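Local structure of DUF2235 domain-containing protein (Pseudomonas aeruginosa, 4O5P) at residues R643-P646 and G647-K650; T481-R484 and I485-A489; Y265-G269 and L270-I274; R244-A247 and N248-E252. The protein is the type VI secretion phospholipase effector Tle1, which probably hydrolyses membrane phospholipids through a catalytic domain of the alpha/beta-hydrolase clan. All coordinates share one frame; numbering follows the deposited sequence.

Contact 1 (R643-P646 and G647-K650)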
loop_
_atom_site.group_PDB
_atom_site.type_symbol
_atom_site.label_atom_id
_atom_site.label_comp_id
_atom_site.label_asym_id
_atom_site.label_seq_id
_atom_site.Cartn_x
_atom_site.Cartn_y
_atom_site.Cartn_z
ATOM N N ARG A 643 -8.233 9.961 34.497
ATOM C CA ARG A 643 -8.217 8.832 35.422
ATOM C C ARG A 643 -8.678 7.534 34.768
ATOM O O ARG A 643 -9.885 7.279 34.644
ATOM C CB ARG A 643 -9.078 9.128 36.644
ATOM C CG ARG A 643 -8.496 10.174 37.570
ATOM C CD ARG A 643 -9.441 10.435 38.726
ATOM N NE ARG A 643 -8.741 11.054 39.848
ATOM C CZ ARG A 643 -9.106 10.923 41.120
ATOM N NH1 ARG A 643 -10.173 10.205 41.438
ATOM N NH2 ARG A 643 -8.402 11.515 42.075
ATOM N N VAL A 644 -7.712 6.707 34.381
ATOM C CA VAL A 644 -8.002 5.431 33.733
ATOM C C VAL A 644 -8.726 4.501 34.698
ATOM O O VAL A 644 -8.357 4.410 35.862
ATOM C CB VAL A 644 -6.702 4.777 33.222
ATOM C CG1 VAL A 644 -6.979 3.412 32.620
ATOM C CG2 VAL A 644 -6.051 5.688 32.181
ATOM N N ALA A 645 -9.781 3.842 34.229
ATOM C CA ALA A 645 -10.494 2.883 35.055
ATOM C C ALA A 645 -9.568 1.725 35.428
ATOM O O ALA A 645 -8.678 1.384 34.659
ATOM C CB ALA A 645 -11.717 2.370 34.326
ATOM N N PRO A 646 -9.758 1.140 36.625
ATOM C CA PRO A 646 -8.929 0.013 37.064
ATOM C C PRO A 646 -8.910 -1.090 36.026
ATOM O O PRO A 646 -9.965 -1.396 35.478
ATOM C CB PRO A 646 -9.647 -0.468 38.326
ATOM C CG PRO A 646 -10.204 0.790 38.903
ATOM C CD PRO A 646 -10.652 1.608 37.699
ATOM N N GLY A 647 -7.737 -1.651 35.754
ATOM C CA GLY A 647 -7.612 -2.772 34.838
ATOM C C GLY A 647 -7.458 -2.344 33.387
ATOM O O GLY A 647 -7.226 -3.171 32.496
ATOM N N GLN A 648 -7.601 -1.048 33.132
ATOM C CA GLN A 648 -7.526 -0.551 31.758
ATOM C C GLN A 648 -6.204 0.143 31.477
ATOM O O GLN A 648 -6.058 0.800 30.447
ATOM C CB GLN A 648 -8.692 0.410 31.468
ATOM C CG GLN A 648 -10.092 -0.222 31.616
ATOM C CD GLN A 648 -10.334 -1.375 30.653
ATOM O OE1 GLN A 648 -10.666 -2.492 31.067
ATOM N NE2 GLN A 648 -10.201 -1.104 29.363
ATOM N N GLU A 649 -5.244 -0.006 32.388
ATOM C CA GLU A 649 -4.012 0.776 32.332
ATOM C C GLU A 649 -3.164 0.398 31.137
ATOM O O GLU A 649 -2.668 1.259 30.412
ATOM C CB GLU A 649 -3.190 0.579 33.613
ATOM C CG GLU A 649 -3.838 1.156 34.858
ATOM C CD GLU A 649 -4.936 0.253 35.417
ATOM O OE1 GLU A 649 -4.889 -0.981 35.204
ATOM O OE2 GLU A 649 -5.857 0.793 36.061
ATOM N N LYS A 650 -2.991 -0.901 30.945
ATOM C CA LYS A 650 -2.120 -1.380 29.890
ATOM C C LYS A 650 -2.677 -0.988 28.516
ATOM O O LYS A 650 -1.910 -0.613 27.624
ATOM C CB LYS A 650 -1.888 -2.889 30.039
ATOM C CG LYS A 650 -0.863 -3.240 31.123
ATOM C CD LYS A 650 0.443 -2.456 30.918
ATOM C CE LYS A 650 1.606 -2.989 31.783
ATOM N NZ LYS A 650 2.898 -2.265 31.513
HETATM O O HOH W 1 -6.396 2.980 36.994
HETATM O O HOH W 2 -11.508 -3.441 34.147
#

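Contact 2 (T481-R484 and I485-A489)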
loop_
_atom_site.group_PDB
_atom_site.type_symbol
_atom_site.label_atom_id
_atom_site.label_comp_id
_atom_site.label_asym_id
_atom_site.label_seq_id
_atom_site.Cartn_x
_atom_site.Cartn_y
_atom_site.Cartn_z
ATOM N N THR A 481 -11.644 6.323 19.488
ATOM C CA THR A 481 -12.434 7.537 19.722
ATOM C C THR A 481 -12.533 7.812 21.225
ATOM O O THR A 481 -12.283 8.936 21.678
ATOM C CB THR A 481 -13.861 7.408 19.147
ATOM O OG1 THR A 481 -13.800 7.306 17.715
ATOM C CG2 THR A 481 -14.710 8.639 19.529
ATOM N N ALA A 482 -12.904 6.783 21.993
ATOM C CA ALA A 482 -12.978 6.895 23.452
ATOM C C ALA A 482 -11.671 7.414 24.041
ATOM O O ALA A 482 -11.688 8.288 24.901
ATOM C CB ALA A 482 -13.356 5.553 24.087
ATOM N N TRP A 483 -10.538 6.890 23.572
ATOM C CA TRP A 483 -9.235 7.382 24.030
ATOM C C TRP A 483 -8.987 8.849 23.664
ATOM O O TRP A 483 -8.431 9.606 24.465
ATOM C CB TRP A 483 -8.115 6.518 23.453
ATOM C CG TRP A 483 -6.718 6.984 23.781
ATOM C CD1 TRP A 483 -5.960 6.611 24.857
ATOM C CD2 TRP A 483 -5.896 7.861 22.998
ATOM N NE1 TRP A 483 -4.711 7.209 24.788
ATOM C CE2 TRP A 483 -4.654 7.988 23.664
ATOM C CE3 TRP A 483 -6.098 8.571 21.806
ATOM C CZ2 TRP A 483 -3.621 8.790 23.178
ATOM C CZ3 TRP A 483 -5.069 9.356 21.318
ATOM C CH2 TRP A 483 -3.844 9.456 22.002
ATOM N N ARG A 484 -9.395 9.243 22.458
ATOM C CA ARG A 484 -9.269 10.640 22.031
ATOM C C ARG A 484 -10.157 11.582 22.840
ATOM O O ARG A 484 -9.788 12.731 23.042
ATOM C CB ARG A 484 -9.589 10.818 20.538
ATOM C CG ARG A 484 -8.583 10.200 19.597
ATOM C CD ARG A 484 -9.135 10.130 18.161
ATOM N NE ARG A 484 -8.197 9.361 17.345
ATOM C CZ ARG A 484 -8.557 8.600 16.325
ATOM N NH1 ARG A 484 -9.832 8.523 15.969
ATOM N NH2 ARG A 484 -7.637 7.930 15.663
ATOM N N ILE A 485 -11.323 11.122 23.291
ATOM C CA ILE A 485 -12.195 12.019 24.066
ATOM C C ILE A 485 -11.433 12.547 25.303
ATOM O O ILE A 485 -11.581 13.712 25.700
ATOM C CB ILE A 485 -13.524 11.343 24.482
ATOM C CG1 ILE A 485 -14.403 11.077 23.256
ATOM C CG2 ILE A 485 -14.299 12.217 25.476
ATOM C CD1 ILE A 485 -15.546 10.101 23.543
ATOM N N ASP A 486 -10.606 11.694 25.901
ATOM C CA ASP A 486 -9.778 12.161 27.005
ATOM C C ASP A 486 -8.493 12.844 26.550
ATOM O O ASP A 486 -8.255 13.986 26.917
ATOM C CB ASP A 486 -9.482 11.055 28.019
ATOM C CG ASP A 486 -8.754 11.577 29.231
ATOM O OD1 ASP A 486 -7.497 11.592 29.215
ATOM O OD2 ASP A 486 -9.437 11.991 30.198
ATOM N N ARG A 487 -7.664 12.167 25.753
ATOM C CA ARG A 487 -6.350 12.719 25.416
ATOM C C ARG A 487 -6.359 13.926 24.451
ATOM O O ARG A 487 -5.427 14.721 24.460
ATOM C CB ARG A 487 -5.425 11.627 24.854
ATOM C CG ARG A 487 -4.551 10.916 25.893
ATOM C CD ARG A 487 -5.338 10.077 26.920
ATOM N NE ARG A 487 -4.395 9.270 27.707
ATOM C CZ ARG A 487 -4.265 9.322 29.031
ATOM N NH1 ARG A 487 -5.039 10.135 29.758
ATOM N NH2 ARG A 487 -3.354 8.574 29.628
ATOM N N TYR A 488 -7.386 14.043 23.613
ATOM C CA TYR A 488 -7.454 15.149 22.651
ATOM C C TYR A 488 -8.552 16.121 23.049
ATOM O O TYR A 488 -8.316 17.321 23.113
ATOM C CB TYR A 488 -7.742 14.661 21.226
ATOM C CG TYR A 488 -6.609 13.956 20.507
ATOM C CD1 TYR A 488 -5.379 13.740 21.125
ATOM C CD2 TYR A 488 -6.779 13.519 19.196
ATOM C CE1 TYR A 488 -4.353 13.094 20.461
ATOM C CE2 TYR A 488 -5.772 12.876 18.527
ATOM C CZ TYR A 488 -4.555 12.666 19.163
ATOM O OH TYR A 488 -3.539 12.041 18.501
ATOM N N ALA A 489 -9.762 15.619 23.295
ATOM C CA ALA A 489 -10.850 16.542 23.640
ATOM C C ALA A 489 -10.611 17.118 25.028
ATOM O O ALA A 489 -11.052 18.233 25.329
ATOM C CB ALA A 489 -12.204 15.865 23.571
#

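Contact 3 (Y265-G269 and L270-I274)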
loop_
_atom_site.group_PDB
_atom_site.type_symbol
_atom_site.label_atom_id
_atom_site.label_comp_id
_atom_site.label_asym_id
_atom_site.label_seq_id
_atom_site.Cartn_x
_atom_site.Cartn_y
_atom_site.Cartn_z
ATOM N N TYR A 265 0.669 -24.624 -13.543
ATOM C CA TYR A 265 1.316 -23.352 -13.734
ATOM C C TYR A 265 2.796 -23.584 -14.000
ATOM O O TYR A 265 3.485 -24.280 -13.245
ATOM C CB TYR A 265 1.052 -22.453 -12.518
ATOM C CG TYR A 265 -0.429 -22.360 -12.220
ATOM C CD1 TYR A 265 -1.051 -23.295 -11.399
ATOM C CD2 TYR A 265 -1.212 -21.362 -12.782
ATOM C CE1 TYR A 265 -2.410 -23.241 -11.134
ATOM C CE2 TYR A 265 -2.580 -21.292 -12.519
ATOM C CZ TYR A 265 -3.169 -22.240 -11.691
ATOM O OH TYR A 265 -4.522 -22.189 -11.420
ATOM N N ARG A 266 3.268 -23.038 -15.113
ATOM C CA ARG A 266 4.649 -23.223 -15.511
ATOM C C ARG A 266 5.258 -21.927 -16.003
ATOM O O ARG A 266 4.569 -21.091 -16.591
ATOM C CB ARG A 266 4.778 -24.339 -16.559
ATOM C CG ARG A 266 4.661 -25.723 -15.923
ATOM C CD ARG A 266 4.577 -26.853 -16.912
ATOM N NE ARG A 266 4.262 -28.094 -16.206
ATOM C CZ ARG A 266 5.164 -28.949 -15.724
ATOM N NH1 ARG A 266 6.463 -28.720 -15.866
ATOM N NH2 ARG A 266 4.763 -30.044 -15.095
ATOM N N PHE A 267 6.550 -21.786 -15.725
ATOM C CA PHE A 267 7.330 -20.602 -16.025
ATOM C C PHE A 267 8.545 -21.131 -16.773
ATOM O O PHE A 267 9.470 -21.698 -16.164
ATOM C CB PHE A 267 7.763 -19.940 -14.715
ATOM C CG PHE A 267 8.528 -18.659 -14.890
ATOM C CD1 PHE A 267 9.908 -18.673 -15.006
ATOM C CD2 PHE A 267 7.861 -17.431 -14.897
ATOM C CE1 PHE A 267 10.625 -17.493 -15.142
ATOM C CE2 PHE A 267 8.568 -16.245 -15.033
ATOM C CZ PHE A 267 9.960 -16.277 -15.156
ATOM N N ALA A 268 8.528 -20.966 -18.093
ATOM C CA ALA A 268 9.558 -21.545 -18.955
ATOM C C ALA A 268 9.688 -23.069 -18.753
ATOM O O ALA A 268 10.790 -23.618 -18.700
ATOM C CB ALA A 268 10.892 -20.836 -18.728
ATOM N N GLY A 269 8.546 -23.743 -18.634
ATOM C CA GLY A 269 8.521 -25.191 -18.499
ATOM C C GLY A 269 8.490 -25.666 -17.060
ATOM O O GLY A 269 7.998 -26.767 -16.776
ATOM N N LEU A 270 9.011 -24.827 -16.161
ATOM C CA LEU A 270 9.185 -25.181 -14.757
ATOM C C LEU A 270 7.909 -24.939 -13.962
ATOM O O LEU A 270 7.303 -23.868 -14.084
ATOM C CB LEU A 270 10.292 -24.325 -14.139
ATOM C CG LEU A 270 11.752 -24.464 -14.555
ATOM C CD1 LEU A 270 12.565 -23.357 -13.896
ATOM C CD2 LEU A 270 12.308 -25.836 -14.176
ATOM N N PRO A 271 7.512 -25.917 -13.128
ATOM C CA PRO A 271 6.401 -25.695 -12.195
ATOM C C PRO A 271 6.691 -24.456 -11.373
ATOM O O PRO A 271 7.856 -24.247 -10.989
ATOM C CB PRO A 271 6.456 -26.931 -11.283
ATOM C CG PRO A 271 7.100 -27.989 -12.114
ATOM C CD PRO A 271 8.098 -27.266 -12.986
ATOM N N ILE A 272 5.665 -23.647 -11.115
ATOM C CA ILE A 272 5.821 -22.434 -10.321
ATOM C C ILE A 272 4.655 -22.287 -9.365
ATOM O O ILE A 272 3.495 -22.548 -9.716
ATOM C CB ILE A 272 5.942 -21.162 -11.217
ATOM C CG1 ILE A 272 6.266 -19.918 -10.376
ATOM C CG2 ILE A 272 4.681 -20.962 -12.075
ATOM C CD1 ILE A 272 6.571 -18.686 -11.232
ATOM N N SER A 273 4.962 -21.862 -8.144
ATOM C CA SER A 273 3.918 -21.609 -7.162
ATOM C C SER A 273 4.326 -20.466 -6.245
ATOM O O SER A 273 5.507 -20.239 -6.027
ATOM C CB SER A 273 3.700 -22.871 -6.336
ATOM O OG SER A 273 4.818 -23.109 -5.494
ATOM N N ILE A 274 3.341 -19.743 -5.723
ATOM C CA ILE A 274 3.582 -18.835 -4.608
ATOM C C ILE A 274 3.344 -19.626 -3.317
ATOM O O ILE A 274 2.210 -19.860 -2.925
ATOM C CB ILE A 274 2.677 -17.578 -4.673
ATOM C CG1 ILE A 274 3.072 -16.697 -5.868
ATOM C CG2 ILE A 274 2.779 -16.779 -3.366
ATOM C CD1 ILE A 274 2.148 -15.484 -6.110
#

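Contact 4 (R244-A247 and N248-E252)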
loop_
_atom_site.group_PDB
_atom_site.type_symbol
_atom_site.label_atom_id
_atom_site.label_comp_id
_atom_site.label_asym_id
_atom_site.label_seq_id
_atom_site.Cartn_x
_atom_site.Cartn_y
_atom_site.Cartn_z
ATOM N N ARG A 244 -0.433 -8.328 -4.742
ATOM C CA ARG A 244 -1.657 -9.013 -5.157
ATOM C C ARG A 244 -1.846 -8.973 -6.669
ATOM O O ARG A 244 -2.158 -9.998 -7.306
ATOM C CB ARG A 244 -2.849 -8.428 -4.390
ATOM C CG ARG A 244 -2.709 -8.727 -2.895
ATOM C CD ARG A 244 -3.647 -7.908 -1.997
ATOM N NE ARG A 244 -5.059 -8.271 -2.126
ATOM C CZ ARG A 244 -5.981 -7.926 -1.237
ATOM N NH1 ARG A 244 -5.616 -7.252 -0.157
ATOM N NH2 ARG A 244 -7.258 -8.256 -1.412
ATOM N N ALA A 245 -1.620 -7.798 -7.253
ATOM C CA ALA A 245 -1.647 -7.698 -8.709
ATOM C C ALA A 245 -0.565 -8.588 -9.330
ATOM O O ALA A 245 -0.821 -9.287 -10.301
ATOM C CB ALA A 245 -1.492 -6.240 -9.151
ATOM N N PHE A 246 0.636 -8.574 -8.756
ATOM C CA PHE A 246 1.733 -9.455 -9.169
ATOM C C PHE A 246 1.293 -10.923 -9.205
ATOM O O PHE A 246 1.478 -11.614 -10.204
ATOM C CB PHE A 246 2.918 -9.261 -8.214
ATOM C CG PHE A 246 4.014 -10.291 -8.347
ATOM C CD1 PHE A 246 3.982 -11.469 -7.592
ATOM C CD2 PHE A 246 5.098 -10.061 -9.178
ATOM C CE1 PHE A 246 4.993 -12.401 -7.698
ATOM C CE2 PHE A 246 6.123 -10.991 -9.288
ATOM C CZ PHE A 246 6.071 -12.171 -8.547
ATOM N N ALA A 247 0.699 -11.396 -8.119
ATOM C CA ALA A 247 0.220 -12.775 -8.043
ATOM C C ALA A 247 -0.758 -13.089 -9.175
ATOM O O ALA A 247 -0.620 -14.129 -9.844
ATOM C CB ALA A 247 -0.415 -13.051 -6.684
ATOM N N ASN A 248 -1.732 -12.203 -9.401
ATOM C CA ASN A 248 -2.654 -12.399 -10.531
ATOM C C ASN A 248 -2.028 -12.357 -11.937
ATOM O O ASN A 248 -2.312 -13.221 -12.781
ATOM C CB ASN A 248 -3.842 -11.430 -10.452
ATOM C CG ASN A 248 -4.884 -11.884 -9.448
ATOM O OD1 ASN A 248 -5.314 -13.040 -9.468
ATOM N ND2 ASN A 248 -5.261 -10.994 -8.533
ATOM N N TRP A 249 -1.204 -11.351 -12.210
ATOM C CA TRP A 249 -0.500 -11.279 -13.497
ATOM C C TRP A 249 0.429 -12.488 -13.718
ATOM O O TRP A 249 0.627 -12.961 -14.849
ATOM C CB TRP A 249 0.283 -9.959 -13.611
ATOM C CG TRP A 249 -0.601 -8.736 -13.586
ATOM C CD1 TRP A 249 -1.972 -8.705 -13.456
ATOM C CD2 TRP A 249 -0.181 -7.364 -13.693
ATOM N NE1 TRP A 249 -2.416 -7.402 -13.479
ATOM C CE2 TRP A 249 -1.342 -6.561 -13.616
ATOM C CE3 TRP A 249 1.060 -6.738 -13.850
ATOM C CZ2 TRP A 249 -1.295 -5.164 -13.696
ATOM C CZ3 TRP A 249 1.106 -5.345 -13.929
ATOM C CH2 TRP A 249 -0.066 -4.576 -13.841
ATOM N N LEU A 250 0.983 -13.009 -12.633
ATOM C CA LEU A 250 1.866 -14.152 -12.739
ATOM C C LEU A 250 1.032 -15.384 -13.071
ATOM O O LEU A 250 1.411 -16.199 -13.930
ATOM C CB LEU A 250 2.659 -14.337 -11.455
ATOM C CG LEU A 250 3.595 -15.544 -11.408
ATOM C CD1 LEU A 250 4.622 -15.482 -12.547
ATOM C CD2 LEU A 250 4.288 -15.598 -10.061
ATOM N N GLN A 251 -0.113 -15.505 -12.407
ATOM C CA GLN A 251 -0.992 -16.638 -12.663
ATOM C C GLN A 251 -1.457 -16.639 -14.108
ATOM O O GLN A 251 -1.439 -17.686 -14.768
ATOM C CB GLN A 251 -2.204 -16.621 -11.740
ATOM C CG GLN A 251 -3.047 -17.865 -11.870
ATOM C CD GLN A 251 -4.341 -17.782 -11.093
ATOM O OE1 GLN A 251 -4.889 -16.692 -10.875
ATOM N NE2 GLN A 251 -4.848 -18.940 -10.674
ATOM N N GLU A 252 -1.865 -15.465 -14.584
ATOM C CA GLU A 252 -2.256 -15.267 -15.972
ATOM C C GLU A 252 -1.126 -15.678 -16.932
ATOM O O GLU A 252 -1.372 -16.333 -17.950
ATOM C CB GLU A 252 -2.669 -13.794 -16.189
ATOM C CG GLU A 252 -1.848 -13.058 -17.251
ATOM C CD GLU A 252 -1.656 -11.558 -16.970
ATOM O OE1 GLU A 252 -2.671 -10.858 -16.674
ATOM O OE2 GLU A 252 -0.484 -11.088 -17.067
#

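Contact 1 (R643-P646 and G647-K650)
A645 and Q648 are the ends of a type II beta turn that carries the chain from strand 643-644 into helix 649-657. Its closing backbone bond runs from Q648 N to A645 O (3.1 Å), with the donor tilted out of the carbonyl plane. G647 takes the positive-phi position of the turn, and Q648 is the N-cap residue of the helix.

The apolar contact is made by V644. With CG1 anti to the backbone N (chi1 177°), that methyl lies 3.6 Å from Q648 CB and 3.5 Å from Q648 O, while Q648 CG comes within 4.1 Å of A645 CB.

The charged contact is made by E649. A bend at chi2 (79°) folds its carboxylate back over the turn, where G647 N gives weak hydrogen bonds to both OE1 (3.0 Å) and OE2 (3.1 Å). OE2 also stands 3.2 Å from A645 O, acceptor facing acceptor. A water donates to P646 O and, weakly, to Q648 OE1.

The turn thus has one sound backbone bond. The carboxylate adds a forked but poorly aimed grip on G647 N, and its closeness to A645 O would probably offset part of what that grip gains.

Contact 2 (T481-R484 and I485-A489)
R487 lies across the indole of W483 in the last turn of helix 469-487, an i to i+4 pairing beside which Y488 meets the far end of the same indole. Starting from the backbone, R487 CB sits over the face of the six-membered ring, 3.8 Å from its centroid in a CH-pi contact. CG continues past the CZ2-CE2 bond, 3.6 Å from W483 CZ2. The chain bends at chi2 (66°), which brings CD over the pyrrole side, 3.6 Å from W483 NE1. NE stays near W483 NE1, which the guanidinium meets obliquely, its plane 73° from the ring, so it does not stack. At the tip, NH1 forms a salt bridge with OD1 of the preceding D486 (2.9 Å), and NH2 forms another with D656. D656 also accepts from W483 NE1, so a single carboxylate ties the indole and the arginine lying on it to helix 649-657.

In W483, CG anti to the backbone N carries the indole back along the helix, and chi2 turns its six-membered ring to Y488. The edge of the indole points at the tyrosine face, a T-shaped pair with planes at 67° and CZ3 3.9 Å from Y488 CE1. On another part of that tyrosine, R484 runs alongside and pointing the same way, its CG near CD2; its NH1 is bound by Q340 and the tyrosine OH by D661.

The helix ends on a shared acceptor: R484 O takes Y488 N at 2.8 Å and, one residue further along, A489 N at 2.9 Å.

Contact 3 (Y265-G269 and L270-I274)
F267 and L270 form the hydrogen-bonded pair that closes a tight beta hairpin where the short strand 266-267 branches off the start of strand 270-280, an inner strand of the large mixed sheet. F267 N donates to L270 O (2.8 Å), and L270 N returns a bond to F267 O (3.2 Å) from above the carbonyl plane. A268 and G269 make the type I' turn between them. Further on, I272 N reaches Y265 O (3.1 Å).

R266 and P271, the non-hydrogen-bonded pair, lie side by side and point the same way. The arginine chain is extended, with chi2 near 172°, and carries its guanidinium past the proline: CG of P271 lies over one face, and NH1 is 3.6 Å from CD. NH1 donates to G269 O (2.6 Å), which lies in the guanidinium plane; NH2 pairs with E264.

The other face bears F267 and L270, which pack on strand 225-236 and helix 139-162. I272 CD1 lies 3.9 Å from F267 CB and meets the phenyl ring obliquely.

The two faces therefore differ in chemistry: one is hydrocarbon turned into the core, while on the other the arginine straps the turn carbonyl and would probably stiffen the bend.

Contact 4 (R244-A247 and N248-E252)
W249 and A245 meet one turn apart on helix 238-254, with the indole beside the carbonyl that accepts the tryptophan's own backbone N. W249 CG is anti to its own carbonyl carbon (chi1 -63°), and this brings one face of the five-membered ring over A245 O, which comes 3.3 Å from CG and 3.4 Å from CD1. The same oxygen accepts W249 N at 2.8 Å in an almost perfectly straight bond (179°). A245 CB is more distant, 4.5 Å from CE2, so the indole rests on the peptide more than on the methyl.

F246 and L250 are arranged differently. Both have CG anti to the backbone N, and they lie side by side, pointing the same way. L250 CD2 touches the phenyl obliquely, 4.0 Å from CE1, while L250 CB is held close to F246 O, the acceptor of L250 N (2.8 Å).

N248 leans back along the helix toward R244 O, which its own backbone N already engages at 3.1 Å. Its ND2 is satisfied by the carbonyls of R307 and T305, and R244 sends its guanidinium away to the carbonyls of D347, S348 and M306.

The helix begins within a G235-S237-G239 pattern consistent with the nucleophile elbow of alpha/beta hydrolases. These directions sort it by neighbour. F246 and L250 pack on strand 225-236, and A247 and L250 reach strand 270-280. A245 and W249 meet helix 139-162, and W249 also makes a cation-pi contact with R199 of helix 195-219.

In the fold
Contacts 3 and 4 belong to one unit: helix 238-254 leads into the hairpin and packs against it, I274 CD1 lying 3.6 Å from A247 CB and I272 CD1 4.0 Å from L250 CD1. Contact 4 is buried, contact 3 partly so. Contacts 1 and 2 lie in the C-terminal domain, their centres 14 Å apart and not touching, though D656 of helix 649-657, the helix opened by contact 1, binds W483 and R487 of contact 2. Contact 2 is buried yet rich in charges, R487 being paired with D486 and D656; contact 4 combines apolar packing with polar ends that mostly go to outside carbonyls. Contact 1, at the surface, adds weak carboxylate bonds and water to one backbone turn bond.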